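Local coordinates for protein dihydrodipicolinate synthase (Oceanobacillus iheyensis HTE831, PDB 3D0C) that probably catalyses the condensation of pyruvate with aspartate semialdehyde to 4-hydroxy-tetrahydrodipicolinate, a step of lysine biosynthesis, as a DapA-family TIM-barrel lyase, at residues Asp93-Leu98 with Val126-Asn131; Thr195-Ala200 with Glu243-Phe248. The protein carries 1 engineered substitution. All coordinates share one frame; numbering follows the deposited sequence.

Contact 1: Asp93-Leu98 with Val126-Asn131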
ATOM      1  N   ASP A  93      -6.163  12.826  -6.775  1.00 18.58           N
ATOM      2  CA  ASP A  93      -5.584  13.770  -7.730  1.00 17.71           C
ATOM      3  C   ASP A  93      -4.359  13.212  -8.439  1.00 17.53           C
ATOM      4  O   ASP A  93      -4.101  13.523  -9.604  1.00 16.85           O
ATOM      5  CB  ASP A  93      -5.213  15.077  -7.016  1.00 20.97           C
ATOM      6  CG  ASP A  93      -6.428  15.941  -6.705  1.00 25.05           C
ATOM      7  OD1 ASP A  93      -7.565  15.467  -6.892  1.00 28.15           O
ATOM      8  OD2 ASP A  93      -6.236  17.093  -6.268  1.00 28.56           O
ATOM      9  N   THR A  94      -3.591  12.399  -7.728  1.00 15.78           N
ATOM     10  CA  THR A  94      -2.397  11.804  -8.314  1.00 16.41           C
ATOM     11  C   THR A  94      -2.795  10.718  -9.314  1.00 17.02           C
ATOM     12  O   THR A  94      -2.150  10.548 -10.349  1.00 19.07           O
ATOM     13  CB  THR A  94      -1.502  11.218  -7.218  1.00 17.23           C
ATOM     14  OG1 THR A  94      -1.161  12.261  -6.296  1.00 17.75           O
ATOM     15  CG2 THR A  94      -0.215  10.638  -7.811  1.00 17.96           C
ATOM     16  N   ALA A  95      -3.867   9.991  -9.010  1.00 14.47           N
ATOM     17  CA  ALA A  95      -4.342   8.938  -9.901  1.00 16.46           C
ATOM     18  C   ALA A  95      -4.795   9.599 -11.195  1.00 17.58           C
ATOM     19  O   ALA A  95      -4.456   9.144 -12.287  1.00 16.34           O
ATOM     20  CB  ALA A  95      -5.513   8.156  -9.248  1.00 14.46           C
ATOM     21  N   ILE A  96      -5.546  10.690 -11.059  1.00 19.49           N
ATOM     22  CA  ILE A  96      -6.046  11.426 -12.215  1.00 20.88           C
ATOM     23  C   ILE A  96      -4.873  11.974 -13.026  1.00 21.54           C
ATOM     24  O   ILE A  96      -4.879  11.922 -14.259  1.00 20.68           O
ATOM     25  CB  ILE A  96      -6.978  12.577 -11.763  1.00 19.88           C
ATOM     26  CG1 ILE A  96      -8.253  11.981 -11.154  1.00 19.00           C
ATOM     27  CG2 ILE A  96      -7.312  13.487 -12.949  1.00 19.60           C
ATOM     28  CD1 ILE A  96      -9.196  12.997 -10.518  1.00 21.18           C
ATOM     29  N   GLU A  97      -3.861  12.477 -12.326  1.00 21.04           N
ATOM     30  CA  GLU A  97      -2.673  13.020 -12.977  1.00 21.68           C
ATOM     31  C   GLU A  97      -2.015  11.929 -13.837  1.00 21.35           C
ATOM     32  O   GLU A  97      -1.671  12.159 -15.005  1.00 17.64           O
ATOM     33  CB  GLU A  97      -1.682  13.522 -11.921  1.00 24.02           C
ATOM     34  CG  GLU A  97      -0.480  14.254 -12.498  1.00 28.19           C
ATOM     35  CD  GLU A  97       0.621  14.472 -11.479  1.00 31.65           C
ATOM     36  OE1 GLU A  97       0.330  14.471 -10.261  1.00 31.99           O
ATOM     37  OE2 GLU A  97       1.780  14.656 -11.900  1.00 28.34           O
ATOM     38  N   LEU A  98      -1.846  10.743 -13.256  1.00 19.70           N
ATOM     39  CA  LEU A  98      -1.246   9.627 -13.979  1.00 20.00           C
ATOM     40  C   LEU A  98      -2.155   9.197 -15.122  1.00 20.05           C
ATOM     41  O   LEU A  98      -1.685   8.880 -16.214  1.00 19.94           O
ATOM     42  CB  LEU A  98      -1.015   8.441 -13.041  1.00 19.37           C
ATOM     43  CG  LEU A  98       0.143   8.536 -12.046  1.00 20.68           C
ATOM     44  CD1 LEU A  98       0.044   7.424 -11.026  1.00 22.11           C
ATOM     45  CD2 LEU A  98       1.456   8.448 -12.797  1.00 23.07           C
ATOM     46  N   VAL A 126     -16.172   3.671  -2.914  1.00 19.15           N
ATOM     47  CA  VAL A 126     -17.032   4.031  -4.035  1.00 18.00           C
ATOM     48  C   VAL A 126     -16.698   5.454  -4.504  1.00 18.00           C
ATOM     49  O   VAL A 126     -16.562   5.701  -5.705  1.00 18.70           O
ATOM     50  CB  VAL A 126     -18.528   3.941  -3.648  1.00 19.61           C
ATOM     51  CG1 VAL A 126     -19.391   4.520  -4.759  1.00 17.92           C
ATOM     52  CG2 VAL A 126     -18.907   2.480  -3.383  1.00 20.26           C
ATOM     53  N   GLU A 127     -16.547   6.379  -3.561  1.00 15.90           N
ATOM     54  CA  GLU A 127     -16.222   7.769  -3.898  1.00 19.54           C
ATOM     55  C   GLU A 127     -14.853   7.889  -4.569  1.00 15.55           C
ATOM     56  O   GLU A 127     -14.677   8.629  -5.543  1.00 17.83           O
ATOM     57  CB  GLU A 127     -16.260   8.633  -2.635  1.00 22.83           C
ATOM     58  CG  GLU A 127     -17.631   8.711  -2.001  1.00 30.85           C
ATOM     59  CD  GLU A 127     -18.668   9.276  -2.951  1.00 35.72           C
ATOM     60  OE1 GLU A 127     -18.509  10.447  -3.365  1.00 36.09           O
ATOM     61  OE2 GLU A 127     -19.633   8.549  -3.290  1.00 38.22           O
ATOM     62  N   TYR A 128     -13.884   7.155  -4.037  1.00 17.93           N
ATOM     63  CA  TYR A 128     -12.523   7.144  -4.568  1.00 17.09           C
ATOM     64  C   TYR A 128     -12.562   6.736  -6.035  1.00 16.39           C
ATOM     65  O   TYR A 128     -12.094   7.464  -6.929  1.00 15.37           O
ATOM     66  CB  TYR A 128     -11.676   6.137  -3.778  1.00 17.83           C
ATOM     67  CG  TYR A 128     -10.258   5.994  -4.269  1.00 23.37           C
ATOM     68  CD1 TYR A 128      -9.282   6.920  -3.915  1.00 25.93           C
ATOM     69  CD2 TYR A 128      -9.892   4.934  -5.098  1.00 25.00           C
ATOM     70  CE1 TYR A 128      -7.972   6.797  -4.376  1.00 27.62           C
ATOM     71  CE2 TYR A 128      -8.593   4.801  -5.565  1.00 27.18           C
ATOM     72  CZ  TYR A 128      -7.635   5.735  -5.201  1.00 28.05           C
ATOM     73  OH  TYR A 128      -6.350   5.593  -5.667  1.00 23.63           O
ATOM     74  N   TYR A 129     -13.130   5.564  -6.282  1.00 15.54           N
ATOM     75  CA  TYR A 129     -13.220   5.042  -7.640  1.00 17.52           C
ATOM     76  C   TYR A 129     -14.014   5.913  -8.603  1.00 17.76           C
ATOM     77  O   TYR A 129     -13.582   6.204  -9.712  1.00 14.71           O
ATOM     78  CB  TYR A 129     -13.834   3.639  -7.621  1.00 22.20           C
ATOM     79  CG  TYR A 129     -12.934   2.582  -7.026  1.00 26.21           C
ATOM     80  CD1 TYR A 129     -11.623   2.421  -7.476  1.00 26.86           C
ATOM     81  CD2 TYR A 129     -13.396   1.737  -6.022  1.00 27.39           C
ATOM     82  CE1 TYR A 129     -10.795   1.442  -6.937  1.00 29.84           C
ATOM     83  CE2 TYR A 129     -12.576   0.751  -5.474  1.00 30.71           C
ATOM     84  CZ  TYR A 129     -11.277   0.610  -5.936  1.00 31.77           C
ATOM     85  OH  TYR A 129     -10.463  -0.356  -5.395  1.00 29.86           O
ATOM     86  N   ARG A 130     -15.192   6.329  -8.184  1.00 18.34           N
ATOM     87  CA  ARG A 130     -16.025   7.147  -9.058  1.00 21.16           C
ATOM     88  C   ARG A 130     -15.416   8.495  -9.458  1.00 19.62           C
ATOM     89  O   ARG A 130     -15.555   8.920 -10.610  1.00 20.39           O
ATOM     90  CB  ARG A 130     -17.392   7.370  -8.408  1.00 24.03           C
ATOM     91  CG  ARG A 130     -18.340   8.151  -9.289  1.00 30.84           C
ATOM     92  CD  ARG A 130     -19.763   7.770  -8.963  1.00 35.39           C
ATOM     93  NE  ARG A 130     -20.040   7.957  -7.548  1.00 38.65           N
ATOM     94  CZ  ARG A 130     -20.931   7.240  -6.882  1.00 40.51           C
ATOM     95  NH1 ARG A 130     -21.612   6.298  -7.517  1.00 41.73           N
ATOM     96  NH2 ARG A 130     -21.147   7.478  -5.597  1.00 41.10           N
ATOM     97  N   ASN A 131     -14.772   9.189  -8.519  1.00 21.91           N
ATOM     98  CA  ASN A 131     -14.181  10.472  -8.860  1.00 24.53           C
ATOM     99  C   ASN A 131     -13.037  10.299  -9.871  1.00 25.96           C
ATOM    100  O   ASN A 131     -12.813  11.171 -10.701  1.00 24.50           O
ATOM    101  CB  ASN A 131     -13.676  11.189  -7.607  1.00 23.27           C
ATOM    102  CG  ASN A 131     -14.802  11.575  -6.660  1.00 26.44           C
ATOM    103  OD1 ASN A 131     -15.972  11.647  -7.054  1.00 24.07           O
ATOM    104  ND2 ASN A 131     -14.452  11.840  -5.406  1.00 26.17           N
TER

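Contact 2: Thr195-Ala200 with Glu243-Phe248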
ATOM      1  N   THR A 195      -5.766 -13.142 -10.605  1.00 16.32           N
ATOM      2  CA  THR A 195      -4.781 -13.944  -9.883  1.00 15.64           C
ATOM      3  C   THR A 195      -4.100 -14.985 -10.777  1.00 17.72           C
ATOM      4  O   THR A 195      -3.579 -15.994 -10.305  1.00 18.96           O
ATOM      5  CB  THR A 195      -5.393 -14.629  -8.639  1.00 13.63           C
ATOM      6  OG1 THR A 195      -6.693 -15.140  -8.964  1.00 14.88           O
ATOM      7  CG2 THR A 195      -5.504 -13.633  -7.485  1.00 16.20           C
ATOM      8  N   ALA A 196      -4.142 -14.731 -12.080  1.00 18.76           N
ATOM      9  CA  ALA A 196      -3.471 -15.557 -13.084  1.00 19.61           C
ATOM     10  C   ALA A 196      -3.831 -17.031 -13.303  1.00 18.44           C
ATOM     11  O   ALA A 196      -4.906 -17.508 -12.921  1.00 17.50           O
ATOM     12  CB  ALA A 196      -1.962 -15.424 -12.894  1.00 16.86           C
ATOM     13  N   GLU A 197      -2.899 -17.739 -13.942  1.00 18.04           N
ATOM     14  CA  GLU A 197      -3.068 -19.140 -14.316  1.00 16.53           C
ATOM     15  C   GLU A 197      -3.512 -20.141 -13.254  1.00 14.22           C
ATOM     16  O   GLU A 197      -4.315 -21.036 -13.535  1.00 17.16           O
ATOM     17  CB  GLU A 197      -1.785 -19.656 -14.985  1.00 19.20           C
ATOM     18  CG  GLU A 197      -1.535 -19.098 -16.394  1.00 24.42           C
ATOM     19  CD  GLU A 197      -0.774 -17.773 -16.408  1.00 27.60           C
ATOM     20  OE1 GLU A 197      -0.774 -17.066 -15.378  1.00 26.80           O
ATOM     21  OE2 GLU A 197      -0.182 -17.436 -17.459  1.00 25.59           O
ATOM     22  N   LYS A 198      -2.983 -20.025 -12.046  1.00 14.26           N
ATOM     23  CA  LYS A 198      -3.352 -20.962 -10.987  1.00 14.72           C
ATOM     24  C   LYS A 198      -4.850 -20.885 -10.665  1.00 15.84           C
ATOM     25  O   LYS A 198      -5.487 -21.897 -10.338  1.00 13.86           O
ATOM     26  CB  LYS A 198      -2.534 -20.673  -9.729  1.00 12.53           C
ATOM     27  CG  LYS A 198      -2.839 -21.617  -8.577  1.00 16.20           C
ATOM     28  CD  LYS A 198      -2.106 -21.207  -7.314  1.00 16.12           C
ATOM     29  CE  LYS A 198      -2.378 -22.184  -6.189  1.00 19.50           C
ATOM     30  NZ  LYS A 198      -1.675 -21.771  -4.947  1.00 21.72           N
ATOM     31  N   TRP A 199      -5.419 -19.688 -10.765  1.00 16.65           N
ATOM     32  CA  TRP A 199      -6.838 -19.532 -10.466  1.00 18.03           C
ATOM     33  C   TRP A 199      -7.766 -19.418 -11.672  1.00 16.90           C
ATOM     34  O   TRP A 199      -8.977 -19.580 -11.536  1.00 14.72           O
ATOM     35  CB  TRP A 199      -7.050 -18.332  -9.535  1.00 20.48           C
ATOM     36  CG  TRP A 199      -6.532 -18.602  -8.171  1.00 27.05           C
ATOM     37  CD1 TRP A 199      -5.261 -18.386  -7.715  1.00 29.87           C
ATOM     38  CD2 TRP A 199      -7.234 -19.254  -7.110  1.00 29.89           C
ATOM     39  NE1 TRP A 199      -5.126 -18.874  -6.438  1.00 30.16           N
ATOM     40  CE2 TRP A 199      -6.322 -19.415  -6.042  1.00 32.46           C
ATOM     41  CE3 TRP A 199      -8.541 -19.731  -6.959  1.00 32.40           C
ATOM     42  CZ2 TRP A 199      -6.678 -20.024  -4.836  1.00 33.61           C
ATOM     43  CZ3 TRP A 199      -8.897 -20.340  -5.757  1.00 35.26           C
ATOM     44  CH2 TRP A 199      -7.965 -20.482  -4.715  1.00 36.02           C
ATOM     45  N   ALA A 200      -7.205 -19.162 -12.849  1.00 15.48           N
ATOM     46  CA  ALA A 200      -8.004 -19.000 -14.058  1.00 18.01           C
ATOM     47  C   ALA A 200      -9.081 -20.062 -14.320  1.00 18.46           C
ATOM     48  O   ALA A 200     -10.229 -19.723 -14.616  1.00 20.21           O
ATOM     49  CB  ALA A 200      -7.081 -18.879 -15.276  1.00 16.05           C
ATOM     50  N   GLU A 243      -1.640 -27.839 -14.187  1.00 22.21           N
ATOM     51  CA  GLU A 243      -0.663 -28.532 -13.346  1.00 24.01           C
ATOM     52  C   GLU A 243       0.759 -28.170 -13.749  1.00 21.94           C
ATOM     53  O   GLU A 243       1.672 -28.164 -12.917  1.00 19.22           O
ATOM     54  CB  GLU A 243      -0.784 -30.052 -13.485  1.00 28.21           C
ATOM     55  CG  GLU A 243      -2.151 -30.625 -13.248  1.00 34.88           C
ATOM     56  CD  GLU A 243      -2.124 -32.136 -13.311  1.00 37.74           C
ATOM     57  OE1 GLU A 243      -1.609 -32.680 -14.311  1.00 37.80           O
ATOM     58  OE2 GLU A 243      -2.612 -32.775 -12.360  1.00 39.27           O
ATOM     59  N   ASP A 244       0.938 -27.890 -15.035  1.00 21.73           N
ATOM     60  CA  ASP A 244       2.246 -27.560 -15.591  1.00 26.33           C
ATOM     61  C   ASP A 244       2.769 -26.178 -15.201  1.00 23.51           C
ATOM     62  O   ASP A 244       3.977 -26.001 -15.029  1.00 23.48           O
ATOM     63  CB  ASP A 244       2.197 -27.682 -17.121  1.00 27.30           C
ATOM     64  CG  ASP A 244       3.574 -27.577 -17.767  1.00 32.64           C
ATOM     65  OD1 ASP A 244       4.474 -28.354 -17.381  1.00 31.56           O
ATOM     66  OD2 ASP A 244       3.753 -26.726 -18.667  1.00 34.18           O
ATOM     67  N   VAL A 245       1.875 -25.205 -15.046  1.00 22.87           N
ATOM     68  CA  VAL A 245       2.298 -23.846 -14.699  1.00 22.90           C
ATOM     69  C   VAL A 245       2.160 -23.474 -13.224  1.00 23.24           C
ATOM     70  O   VAL A 245       2.792 -22.517 -12.757  1.00 23.46           O
ATOM     71  CB  VAL A 245       1.530 -22.800 -15.530  1.00 25.28           C
ATOM     72  CG1 VAL A 245       1.778 -23.029 -17.009  1.00 25.47           C
ATOM     73  CG2 VAL A 245       0.043 -22.868 -15.212  1.00 24.80           C
ATOM     74  N   VAL A 246       1.346 -24.222 -12.485  1.00 24.13           N
ATOM     75  CA  VAL A 246       1.152 -23.944 -11.064  1.00 22.88           C
ATOM     76  C   VAL A 246       2.472 -23.824 -10.294  1.00 22.53           C
ATOM     77  O   VAL A 246       2.628 -22.929  -9.460  1.00 20.88           O
ATOM     78  CB  VAL A 246       0.257 -25.018 -10.405  1.00 23.47           C
ATOM     79  CG1 VAL A 246       0.387 -24.958  -8.888  1.00 25.39           C
ATOM     80  CG2 VAL A 246      -1.201 -24.783 -10.799  1.00 25.11           C
ATOM     81  N   PRO A 247       3.443 -24.717 -10.566  1.00 21.66           N
ATOM     82  CA  PRO A 247       4.739 -24.671  -9.872  1.00 23.58           C
ATOM     83  C   PRO A 247       5.427 -23.307  -9.986  1.00 22.22           C
ATOM     84  O   PRO A 247       6.104 -22.863  -9.057  1.00 21.34           O
ATOM     85  CB  PRO A 247       5.535 -25.776 -10.563  1.00 24.90           C
ATOM     86  CG  PRO A 247       4.462 -26.772 -10.926  1.00 25.47           C
ATOM     87  CD  PRO A 247       3.394 -25.863 -11.494  1.00 23.17           C
ATOM     88  N   PHE A 248       5.251 -22.659 -11.135  1.00 20.52           N
ATOM     89  CA  PHE A 248       5.834 -21.340 -11.400  1.00 23.43           C
ATOM     90  C   PHE A 248       5.116 -20.289 -10.550  1.00 19.97           C
ATOM     91  O   PHE A 248       5.745 -19.454  -9.898  1.00 18.47           O
ATOM     92  CB  PHE A 248       5.677 -20.993 -12.886  1.00 26.69           C
ATOM     93  CG  PHE A 248       6.398 -19.730 -13.306  1.00 34.38           C
ATOM     94  CD1 PHE A 248       7.763 -19.747 -13.583  1.00 37.61           C
ATOM     95  CD2 PHE A 248       5.709 -18.524 -13.425  1.00 36.08           C
ATOM     96  CE1 PHE A 248       8.430 -18.584 -13.975  1.00 40.13           C
ATOM     97  CE2 PHE A 248       6.368 -17.357 -13.815  1.00 38.97           C
ATOM     98  CZ  PHE A 248       7.729 -17.388 -14.090  1.00 39.37           C
TER

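Contact 1: Asp93-Leu98 with Val126-Asn131
Ala95 and Ile96 on helix 92-104 touch Tyr128 and Asn131 on helix 122-135, two successive outer helices of a TIM barrel, each following a strand of the inner parallel sheet. Ala95 comes first: its methyl points toward the other helix, and its CB lies 4.5 Å from Tyr128 OH, a loose approach to the end of the phenol. A small residue suits this place, because the tyrosine spans most of the gap: with CG anti to its backbone N (chi1 178°), the ring extends from its own helix toward 92-104. The hydroxyl is hydrogen-bonded to the carbonyl O of Tyr90, just before helix 92-104, which ties the ring's far end to that side. Ile96 follows and reaches across with its longer branch: CG1 stands beside the backbone N and chi2 is extended (173°), bringing CD1 to 4.1 Å from the backbone O of Asn131. The alpha carbons of Ile96 and Asn131 remain 8.9 Å apart, a gap suited to a long, branched aliphatic chain. Ala95 also packs on Ile132 and Ile96 on Ala135, further along helix 122-135, while Asn131 takes part through its main chain and sends ND2 to Glu280 of the second subunit. No hydrogen bond joins the two segments, and they bury only 81 Å² between them: two methyls rest against oxygens at van der Waals distance, so shape and outside partners hold this part together.

Contact 2: Thr195-Ala200 with Glu243-Phe248
The backbones approach to 5.4 Å between Lys198 CA and Val246 CA and to 7.1 Å between Glu197 CA and Val245 CA, as Glu197 and Lys198 of helix 196-206 meet a kinked turn of helix 235-257. In the TIM barrel the first follows strand 190-193, and the second belongs to the helical C-terminal part. At the kink, Pro247 has no amide hydrogen to give to the turn before. Such close backbones suit valines, short and branched at CB. Glu197 points toward the partner helix and meets Val245 with its aliphatic CB; a bend at chi2 (87°) turns its carboxylate toward the end of strand 210-213 and helix 220-232, where OE2 is hydrogen-bonded to Ser213 OG and Ser223 OG. Lys198 has a fully extended chain, whose CG lies 4.2 Å from Val246 CG2. Its length suits a partly exposed place at the side of the contact: the methylenes pass the valine, and NZ reaches Asp250, one turn further along, in a salt bridge. The tightest point is Val245 CG2, the methyl set between the backbone N and the carbonyl carbon (chi1 -59°), 3.7 Å from Glu197 CB.

Overall arrangement
Contact 1 and contact 2 lie on opposite sides of the chain's centre, their own centres 32 Å apart and their nearest atoms about 14 Å apart, so neither touches the other. In chain order contact 1 closes before contact 2 opens. The first joins neighbouring outer helices of the barrel beside the second subunit; the second joins a barrel helix to helix 235-257 of the C-terminal helical part, with no other chain against its segments. Both stand off from the predicted active site: the Tyr128 side chain is about 10 Å from that of Tyr143, the probable proton donor/acceptor, and the Glu197 side chain about 10 Å from that of Thr56, predicted to bind pyruvate, and about 12 Å from that of Lys167, the probable Schiff-base lysine.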